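Local coordinates for N-acetyltransferase family protein (Bacillus anthracis, PDB 3LNB) that probably transfers acetyl groups from acetyl-coenzyme A to arylamine substrates and inactivates the antibiotic sulfamethoxazole, at residues A[38-42]-A[43-47]; A[60-63]-A[64-68]; A[86-90]-A[91-95]. The protein carries 1 engineered substitution. All coordinates share one frame; numbering follows the deposited sequence.

Contact 1 of 3, residues A[38-42]-A[43-47]; sequences EFFKR and LKIPA
Phe40 lies against Ala47 where helix 34-42 ends and the chain turns back. Its CB is 3.1 Å from Ile45 O, the carbonyl oxygen of the loop that follows the helix. The chi1 of -74° sets CG beside the backbone N, anti to the carbonyl carbon, and places the ring against the loop, with CG and CD2 also near Ile45 O. CD1 meets Ala47 CB at 3.8 Å, while CD2 touches Ile45 CG2 at 4.0 Å. Farther out, CE1 stays by Ala47 CA and CB, and CE2 comes near Pro46 O. Ala47 CA sits over the ring centre, 3.7 Å from the Phe40 centroid, as a CH-pi contact; CZ, the tip, still lies near it.

The backbone makes a Schellman motif. Ile45 N donates to Phe40 O at 2.8 Å, in the carbonyl plane, and Lys44 N donates to Lys41 O from above that carbonyl's plane. Lys44, at C-prime, takes the positive phi of 52° that reverses the chain. One residue earlier, Leu43 N still makes a helical bond to Phe39 O, and Leu43 CD2 stands squarely over the Phe39 ring, 4.0 Å from its centroid.

Both phenylalanines pack on Phe109 of helix 99-112, Phe39 stacked and Phe40 edge-to-face. Ile45 rests on Ile58 and Asn61 of helix 55-65, and Arg42 reaches past Leu91 of helix 83-92 to bond Leu90 O.

Contact 2 of 3, residues A[60-63]-A[64-68]; sequences LNMG and MILPF. Engineered in segment 64-68: Phe68 (natural residue Tyr). With COA (coenzyme A), chain B.
The C-terminal turn of helix 55-65 leads directly into the coenzyme A pocket, joining Leu60 and Met62 to Met64, still helical, and Leu66, the first residue beyond the helix, and ending at Phe68, which touches coenzyme A. Met64 N donates to Leu60 O at 3.1 Å in a regular helical bond. Met62 O is gripped twice: Leu66 N comes at 2.8 Å, tilted modestly from the carbonyl plane, and Ile65 N at 3.3 Å from well above it. Ile65 N also makes a weak bond to Asn61 O, so its hydrogen is divided between two carbonyls at the last turn of the helix.

Side chains follow the same spacing. Leu60 and Met64 lie alongside each other, pointing the same way, with CD1 of Leu60 against CG of Met64 at 4.0 Å. Met62 crosses Leu66: its chain bends at chi3 (76°), which turns CE back to within 3.5 Å of Leu66 CD1. A water donates to both Gly63 O and Leu66 O, bridging the last helical turn to the chain that leaves it.

Beyond Pro67 the chain enters strand 68-69, an outermost strand of the five-stranded antiparallel sheet, where Phe68 pairs through its backbone with Cys253. Phe68 is an engineered residue, tyrosine in the natural sequence. Its CZ is 3.5 Å from N4P of coenzyme A, and the thiol sulfur S1P lies in the plane of the ring, at its edge, 3.9 Å from CE1. Ser262, Lys278 and His260 are among the residues that hydrogen-bond coenzyme A.

Contact 3 of 3, residues A[86-90]-A[91-95]; sequences LVEKL and LIQKR
Helix 83-92 widens into a pi-type turn before it ends: Ile92 N donates to Val87 O at 3.0 Å, nearly straight at 171°, and Leu91 N shares that oxygen from above its carbonyl plane. Gln93 N bonds Glu88 O with the same five-residue spacing, and Arg95 N reaches Lys89 O at 3.1 Å after Lys94 has turned the chain with a positive phi.

Val87 CG1 touches two side chains, Leu91 CD1 and Ile92 CD1, both at 4.1 Å. Glu88 folds along the flank of the helix: its CG is anti to the backbone N, but the bend at chi2 (59°) brings the carboxylate back across Ile92, with OE1 3.4 Å from CD1. OE2 lies near Ile92 CG2 and Gln93 CG, and the carboxylate and amide planes are almost perpendicular.

Lys89, extended throughout, runs across Arg95. Its CG packs on Arg95 CB at 3.8 Å, and farther out CE lies over one face of the guanidinium, offset toward the rim. The two cationic ends come close, Lys89 NZ being 4.3 Å from Arg95 NH2.

Acidic residues outside 86-95 surround this pair. Asp72 of helix 71-75 forms salt bridges to both, through OD2 to Lys89 and OD1 to Arg95, while Glu101 of helix 99-112 takes Lys89 and Glu69 of strand 68-69 takes Arg95. These carboxylates probably offset the two positive charges and let the cationic ends lie this close, while tying the end of helix 83-92 to its surroundings.

Overall arrangement
The three contacts are helix ends, in chain order, with the short helix 71-75 between the second and third: contact 1 closes helix 34-42, contact 2 helix 55-65 and contact 3 helix 83-92. Their centres form a nearly equilateral triangle, about 12 to 13 Å on a side. Arg42 links contact 1 to contact 3 by way of Arg95 O too, and Leu43 O accepts from Asn61 ND2 of contact 2. Contacts 2 and 3 meet more lightly, Leu66 and Pro67 packing near backbone oxygens of contact 3. The helix ends are thus held together beside the part of the chain, in contact 2, that reaches coenzyme A; the other two contacts lie farther from the chain centre.

Contact 1 of 3, residues A[38-42]-A[43-47]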
loop_
_atom_site.group_PDB
_atom_site.type_symbol
_atom_site.label_atom_id
_atom_site.label_comp_id
_atom_site.label_asym_id
_atom_site.label_seq_id
_atom_site.Cartn_x
_atom_site.Cartn_y
_atom_site.Cartn_z
ATOM N N GLU A 38 4.345 -15.831 10.465
ATOM C CA GLU A 38 5.258 -15.251 9.484
ATOM C C GLU A 38 5.109 -13.740 9.425
ATOM O O GLU A 38 6.086 -13.012 9.227
ATOM C CB GLU A 38 4.998 -15.824 8.088
ATOM C CG GLU A 38 5.328 -17.302 7.913
ATOM C CD GLU A 38 6.798 -17.618 8.160
ATOM O OE1 GLU A 38 7.671 -16.844 7.717
ATOM O OE2 GLU A 38 7.081 -18.657 8.789
ATOM N N PHE A 39 3.878 -13.270 9.583
ATOM C CA PHE A 39 3.610 -11.840 9.533
ATOM C C PHE A 39 4.389 -11.135 10.644
ATOM O O PHE A 39 5.122 -10.183 10.384
ATOM C CB PHE A 39 2.109 -11.575 9.696
ATOM C CG PHE A 39 1.690 -10.201 9.267
ATOM C CD1 PHE A 39 1.479 -9.916 7.923
ATOM C CD2 PHE A 39 1.532 -9.185 10.202
ATOM C CE1 PHE A 39 1.116 -8.636 7.514
ATOM C CE2 PHE A 39 1.169 -7.904 9.806
ATOM C CZ PHE A 39 0.961 -7.626 8.461
ATOM N N PHE A 40 4.221 -11.618 11.876
ATOM C CA PHE A 40 4.901 -11.057 13.043
ATOM C C PHE A 40 6.418 -11.022 12.857
ATOM O O PHE A 40 7.071 -10.033 13.188
ATOM C CB PHE A 40 4.569 -11.881 14.293
ATOM C CG PHE A 40 3.180 -11.660 14.820
ATOM C CD1 PHE A 40 2.353 -12.742 15.099
ATOM C CD2 PHE A 40 2.705 -10.376 15.059
ATOM C CE1 PHE A 40 1.074 -12.552 15.608
ATOM C CE2 PHE A 40 1.425 -10.174 15.571
ATOM C CZ PHE A 40 0.609 -11.266 15.845
ATOM N N LYS A 41 6.967 -12.112 12.329
ATOM C CA LYS A 41 8.406 -12.220 12.095
ATOM C C LYS A 41 8.898 -11.175 11.093
ATOM O O LYS A 41 9.861 -10.448 11.357
ATOM C CB LYS A 41 8.744 -13.621 11.579
ATOM C CG LYS A 41 10.212 -13.819 11.220
ATOM C CD LYS A 41 10.458 -15.186 10.590
ATOM C CE LYS A 41 11.931 -15.376 10.230
ATOM N NZ LYS A 41 12.174 -16.707 9.602
ATOM N N ARG A 42 8.235 -11.098 9.945
ATOM C CA ARG A 42 8.622 -10.149 8.907
ATOM C C ARG A 42 8.573 -8.705 9.392
ATOM O O ARG A 42 9.498 -7.934 9.146
ATOM C CB ARG A 42 7.708 -10.295 7.690
ATOM C CG ARG A 42 7.997 -9.330 6.537
ATOM C CD ARG A 42 9.217 -9.743 5.717
ATOM N NE ARG A 42 9.228 -9.073 4.417
ATOM C CZ ARG A 42 10.091 -8.121 4.058
ATOM N NH1 ARG A 42 10.010 -7.576 2.850
ATOM N NH2 ARG A 42 11.040 -7.722 4.893
ATOM N N LEU A 43 7.490 -8.343 10.073
ATOM C CA LEU A 43 7.328 -6.974 10.553
ATOM C C LEU A 43 7.992 -6.714 11.897
ATOM O O LEU A 43 7.798 -5.657 12.498
ATOM C CB LEU A 43 5.842 -6.600 10.609
ATOM C CG LEU A 43 5.116 -6.489 9.258
ATOM C CD1 LEU A 43 5.768 -5.403 8.419
ATOM C CD2 LEU A 43 5.167 -7.824 8.506
ATOM N N LYS A 44 8.783 -7.679 12.355
ATOM C CA LYS A 44 9.508 -7.549 13.618
ATOM C C LYS A 44 8.602 -7.147 14.773
ATOM O O LYS A 44 8.974 -6.308 15.602
ATOM C CB LYS A 44 10.604 -6.498 13.482
ATOM C CG LYS A 44 11.339 -6.537 12.168
ATOM C CD LYS A 44 12.276 -7.716 12.061
ATOM C CE LYS A 44 13.631 -7.241 11.552
ATOM N NZ LYS A 44 13.493 -6.320 10.386
ATOM N N ILE A 45 7.411 -7.730 14.819
ATOM C CA ILE A 45 6.466 -7.444 15.881
ATOM C C ILE A 45 6.259 -8.711 16.699
ATOM O O ILE A 45 5.907 -9.759 16.162
ATOM C CB ILE A 45 5.106 -6.980 15.316
ATOM C CG1 ILE A 45 5.260 -5.607 14.663
ATOM C CG2 ILE A 45 4.071 -6.922 16.432
ATOM C CD1 ILE A 45 4.023 -5.145 13.929
ATOM N N PRO A 46 6.485 -8.630 18.019
ATOM C CA PRO A 46 6.309 -9.800 18.878
ATOM C C PRO A 46 4.920 -10.390 18.692
ATOM O O PRO A 46 3.938 -9.655 18.594
ATOM C CB PRO A 46 6.492 -9.223 20.278
ATOM C CG PRO A 46 5.936 -7.834 20.127
ATOM C CD PRO A 46 6.593 -7.403 18.829
ATOM N N ALA A 47 4.843 -11.711 18.629
ATOM C CA ALA A 47 3.555 -12.369 18.483
ATOM C C ALA A 47 2.722 -11.990 19.710
ATOM O O ALA A 47 3.186 -12.100 20.844
ATOM C CB ALA A 47 3.746 -13.875 18.407
#

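Contact 2 of 3, residues A[60-63]-A[64-68]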
loop_
_atom_site.group_PDB
_atom_site.type_symbol
_atom_site.label_atom_id
_atom_site.label_comp_id
_atom_site.label_asym_id
_atom_site.label_seq_id
_atom_site.Cartn_x
_atom_site.Cartn_y
_atom_site.Cartn_z
ATOM N N LEU A 60 2.586 1.122 10.715
ATOM C CA LEU A 60 3.896 1.758 10.769
ATOM C C LEU A 60 5.006 0.813 10.308
ATOM O O LEU A 60 5.810 1.164 9.446
ATOM C CB LEU A 60 4.192 2.240 12.193
ATOM C CG LEU A 60 5.649 2.607 12.498
ATOM C CD1 LEU A 60 6.109 3.776 11.630
ATOM C CD2 LEU A 60 5.759 2.953 13.971
ATOM N N ASN A 61 5.049 -0.383 10.884
ATOM C CA ASN A 61 6.080 -1.348 10.529
ATOM C C ASN A 61 6.000 -1.774 9.070
ATOM O O ASN A 61 7.030 -1.955 8.421
ATOM C CB ASN A 61 6.010 -2.561 11.458
ATOM C CG ASN A 61 6.521 -2.249 12.861
ATOM O OD1 ASN A 61 6.263 -1.175 13.408
ATOM N ND2 ASN A 61 7.240 -3.196 13.454
ATOM N N MET A 62 4.780 -1.927 8.552
ATOM C CA MET A 62 4.602 -2.306 7.158
ATOM C C MET A 62 5.226 -1.238 6.274
ATOM O O MET A 62 5.955 -1.548 5.337
ATOM C CB MET A 62 3.113 -2.450 6.805
ATOM C CG MET A 62 2.449 -3.713 7.346
ATOM S SD MET A 62 0.760 -3.926 6.729
ATOM C CE MET A 62 1.061 -4.481 5.056
ATOM N N GLY A 63 4.941 0.024 6.578
ATOM C CA GLY A 63 5.492 1.108 5.785
ATOM C C GLY A 63 7.010 1.176 5.825
ATOM O O GLY A 63 7.653 1.526 4.838
ATOM N N MET A 64 7.580 0.827 6.973
ATOM C CA MET A 64 9.026 0.858 7.171
ATOM C C MET A 64 9.759 -0.377 6.655
ATOM O O MET A 64 10.966 -0.329 6.410
ATOM C CB MET A 64 9.336 1.003 8.668
ATOM C CG MET A 64 8.950 2.322 9.280
ATOM S SD MET A 64 9.903 3.659 8.571
ATOM C CE MET A 64 11.499 3.414 9.366
ATOM N N ILE A 65 9.037 -1.479 6.489
ATOM C CA ILE A 65 9.658 -2.734 6.067
ATOM C C ILE A 65 9.219 -3.322 4.721
ATOM O O ILE A 65 10.057 -3.751 3.931
ATOM C CB ILE A 65 9.457 -3.800 7.176
ATOM C CG1 ILE A 65 10.170 -3.337 8.450
ATOM C CG2 ILE A 65 9.970 -5.160 6.713
ATOM C CD1 ILE A 65 9.837 -4.140 9.685
ATOM N N LEU A 66 7.919 -3.360 4.468
ATOM C CA LEU A 66 7.411 -3.909 3.212
ATOM C C LEU A 66 7.489 -2.879 2.083
ATOM O O LEU A 66 6.683 -1.951 2.021
ATOM C CB LEU A 66 5.965 -4.377 3.393
ATOM C CG LEU A 66 5.754 -5.538 4.364
ATOM C CD1 LEU A 66 4.271 -5.865 4.441
ATOM C CD2 LEU A 66 6.554 -6.759 3.899
ATOM N N PRO A 67 8.460 -3.037 1.168
ATOM C CA PRO A 67 8.610 -2.094 0.055
ATOM C C PRO A 67 7.429 -2.124 -0.908
ATOM O O PRO A 67 6.824 -3.173 -1.134
ATOM C CB PRO A 67 9.889 -2.562 -0.637
ATOM C CG PRO A 67 10.608 -3.360 0.422
ATOM C CD PRO A 67 9.484 -4.088 1.097
ATOM N N PHE A 68 7.099 -0.959 -1.454
ATOM C CA PHE A 68 6.033 -0.835 -2.443
ATOM C C PHE A 68 6.794 -1.027 -3.757
ATOM O O PHE A 68 7.643 -0.206 -4.105
ATOM C CB PHE A 68 5.418 0.571 -2.385
ATOM C CG PHE A 68 4.435 0.860 -3.488
ATOM C CD1 PHE A 68 3.085 0.534 -3.345
ATOM C CD2 PHE A 68 4.858 1.463 -4.674
ATOM C CE1 PHE A 68 2.174 0.803 -4.364
ATOM C CE2 PHE A 68 3.953 1.736 -5.701
ATOM C CZ PHE A 68 2.608 1.406 -5.545
HETATM N N1A COA B . 4.686 3.719 -11.259
HETATM C C2A COA B . 5.950 3.699 -11.643
HETATM N N3A COA B . 6.765 4.713 -11.405
HETATM C C4A COA B . 6.324 5.800 -10.758
HETATM C C5A COA B . 5.002 5.859 -10.342
HETATM C C6A COA B . 4.175 4.774 -10.608
HETATM N N6A COA B . 2.905 4.777 -10.212
HETATM N N7A COA B . 4.829 7.022 -9.722
HETATM C C8A COA B . 5.993 7.668 -9.741
HETATM N N9A COA B . 6.908 6.928 -10.366
HETATM C C1B COA B . 8.347 7.259 -10.492
HETATM C C2B COA B . 8.606 8.585 -11.206
HETATM O O2B COA B . 8.528 8.399 -12.623
HETATM C C3B COA B . 10.049 8.851 -10.778
HETATM O O3B COA B . 10.968 8.262 -11.702
HETATM P P3B COA B . 12.379 8.991 -11.966
HETATM O O7A COA B . 13.030 9.428 -10.711
HETATM O O8A COA B . 13.280 7.951 -12.801
HETATM O O9A COA B . 12.045 10.222 -12.948
HETATM C C4B COA B . 10.150 8.164 -9.414
HETATM O O4B COA B . 8.883 7.522 -9.186
HETATM C C5B COA B . 10.386 9.179 -8.296
HETATM O O5B COA B . 9.287 10.089 -8.225
HETATM P P1A COA B . 9.390 11.383 -7.277
HETATM O O1A COA B . 7.923 12.045 -7.266
HETATM O O2A COA B . 10.429 12.325 -7.750
HETATM O O3A COA B . 9.712 10.829 -5.800
HETATM P P2A COA B . 8.609 10.212 -4.803
HETATM O O4A COA B . 8.082 11.452 -3.923
HETATM O O5A COA B . 9.210 9.152 -3.962
HETATM O O6A COA B . 7.355 9.708 -5.677
HETATM C CBP COA B . 6.128 7.601 -5.345
HETATM C CCP COA B . 7.234 8.345 -6.099
HETATM C CDP COA B . 6.538 7.419 -3.882
HETATM C CEP COA B . 5.919 6.230 -5.990
HETATM C CAP COA B . 4.823 8.397 -5.429
HETATM O OAP COA B . 4.483 8.608 -6.801
HETATM C C9P COA B . 3.669 7.654 -4.751
HETATM O O9P COA B . 3.606 7.561 -3.526
HETATM N N8P COA B . 2.769 7.149 -5.591
HETATM C C7P COA B . 1.573 6.418 -5.146
HETATM C C6P COA B . 1.336 5.195 -6.035
HETATM C C5P COA B . -0.088 4.659 -5.869
HETATM O O5P COA B . -1.043 5.263 -6.353
HETATM N N4P COA B . -0.206 3.515 -5.199
HETATM C C3P COA B . -1.517 2.893 -4.962
HETATM C C2P COA B . -2.002 2.141 -6.203
HETATM S S1P COA B . -1.045 0.626 -6.580
HETATM O O HOH W 1 6.931 0.923 2.383
#

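Contact 3 of 3, residues A[86-90]-A[91-95]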
loop_
_atom_site.group_PDB
_atom_site.type_symbol
_atom_site.label_atom_id
_atom_site.label_comp_id
_atom_site.label_asym_id
_atom_site.label_seq_id
_atom_site.Cartn_x
_atom_site.Cartn_y
_atom_site.Cartn_z
ATOM N N LEU A 86 0.852 -14.776 -1.220
ATOM C CA LEU A 86 1.212 -13.532 -0.565
ATOM C C LEU A 86 2.200 -13.816 0.562
ATOM O O LEU A 86 3.203 -13.121 0.704
ATOM C CB LEU A 86 -0.041 -12.840 -0.025
ATOM C CG LEU A 86 -0.933 -12.267 -1.133
ATOM C CD1 LEU A 86 -2.253 -11.824 -0.556
ATOM C CD2 LEU A 86 -0.224 -11.110 -1.807
ATOM N N VAL A 87 1.920 -14.841 1.362
ATOM C CA VAL A 87 2.822 -15.202 2.453
ATOM C C VAL A 87 4.189 -15.584 1.877
ATOM O O VAL A 87 5.228 -15.181 2.396
ATOM C CB VAL A 87 2.268 -16.397 3.281
ATOM C CG1 VAL A 87 3.318 -16.870 4.290
ATOM C CG2 VAL A 87 0.984 -15.983 4.008
ATOM N N GLU A 88 4.184 -16.352 0.791
ATOM C CA GLU A 88 5.432 -16.782 0.166
ATOM C C GLU A 88 6.259 -15.609 -0.351
ATOM O O GLU A 88 7.447 -15.497 -0.060
ATOM C CB GLU A 88 5.149 -17.726 -0.997
ATOM C CG GLU A 88 6.399 -18.404 -1.544
ATOM C CD GLU A 88 7.103 -19.226 -0.479
ATOM O OE1 GLU A 88 6.397 -19.925 0.282
ATOM O OE2 GLU A 88 8.353 -19.181 -0.402
ATOM N N LYS A 89 5.623 -14.727 -1.114
ATOM C CA LYS A 89 6.331 -13.590 -1.686
ATOM C C LYS A 89 6.734 -12.495 -0.702
ATOM O O LYS A 89 7.924 -12.243 -0.518
ATOM C CB LYS A 89 5.510 -12.965 -2.822
ATOM C CG LYS A 89 6.193 -11.787 -3.503
ATOM C CD LYS A 89 5.314 -11.158 -4.577
ATOM C CE LYS A 89 5.975 -9.891 -5.139
ATOM N NZ LYS A 89 5.109 -9.143 -6.088
ATOM N N LEU A 90 5.752 -11.854 -0.072
ATOM C CA LEU A 90 6.027 -10.751 0.845
ATOM C C LEU A 90 6.618 -11.067 2.207
ATOM O O LEU A 90 7.295 -10.223 2.795
ATOM C CB LEU A 90 4.774 -9.905 1.056
ATOM C CG LEU A 90 4.363 -8.977 -0.085
ATOM C CD1 LEU A 90 3.856 -9.795 -1.244
ATOM C CD2 LEU A 90 3.289 -8.022 0.404
ATOM N N LEU A 91 6.358 -12.258 2.728
ATOM C CA LEU A 91 6.896 -12.586 4.034
ATOM C C LEU A 91 8.130 -13.475 3.955
ATOM O O LEU A 91 9.216 -13.069 4.359
ATOM C CB LEU A 91 5.817 -13.244 4.902
ATOM C CG LEU A 91 4.528 -12.424 5.040
ATOM C CD1 LEU A 91 3.572 -13.110 6.003
ATOM C CD2 LEU A 91 4.854 -11.021 5.528
ATOM N N ILE A 92 7.966 -14.680 3.418
ATOM C CA ILE A 92 9.073 -15.624 3.316
ATOM C C ILE A 92 10.241 -15.191 2.426
ATOM O O ILE A 92 11.396 -15.237 2.852
ATOM C CB ILE A 92 8.551 -16.999 2.862
ATOM C CG1 ILE A 92 7.610 -17.556 3.935
ATOM C CG2 ILE A 92 9.712 -17.961 2.604
ATOM C CD1 ILE A 92 6.841 -18.774 3.491
ATOM N N GLN A 93 9.956 -14.762 1.199
ATOM C CA GLN A 93 11.023 -14.354 0.291
ATOM C C GLN A 93 11.412 -12.894 0.514
ATOM O O GLN A 93 12.181 -12.314 -0.255
ATOM C CB GLN A 93 10.590 -14.593 -1.160
ATOM C CG GLN A 93 10.167 -16.044 -1.422
ATOM C CD GLN A 93 9.612 -16.271 -2.822
ATOM O OE1 GLN A 93 8.850 -15.457 -3.336
ATOM N NE2 GLN A 93 9.976 -17.397 -3.434
ATOM N N LYS A 94 10.872 -12.313 1.580
ATOM C CA LYS A 94 11.149 -10.925 1.945
ATOM C C LYS A 94 11.104 -9.941 0.773
ATOM O O LYS A 94 12.035 -9.159 0.569
ATOM C CB LYS A 94 12.507 -10.825 2.652
ATOM C CG LYS A 94 12.600 -11.619 3.954
ATOM C CD LYS A 94 14.003 -11.498 4.565
ATOM C CE LYS A 94 14.375 -12.731 5.382
ATOM N NZ LYS A 94 15.804 -12.682 5.858
ATOM N N ARG A 95 10.016 -9.992 0.005
ATOM C CA ARG A 95 9.815 -9.087 -1.123
ATOM C C ARG A 95 8.760 -8.057 -0.711
ATOM O O ARG A 95 8.244 -8.084 0.413
ATOM C CB ARG A 95 9.308 -9.848 -2.361
ATOM C CG ARG A 95 10.320 -10.783 -3.046
ATOM C CD ARG A 95 11.307 -10.013 -3.926
ATOM N NE ARG A 95 10.617 -9.139 -4.880
ATOM C CZ ARG A 95 9.975 -9.553 -5.967
ATOM N NH1 ARG A 95 9.928 -10.845 -6.276
ATOM N NH2 ARG A 95 9.354 -8.670 -6.738
#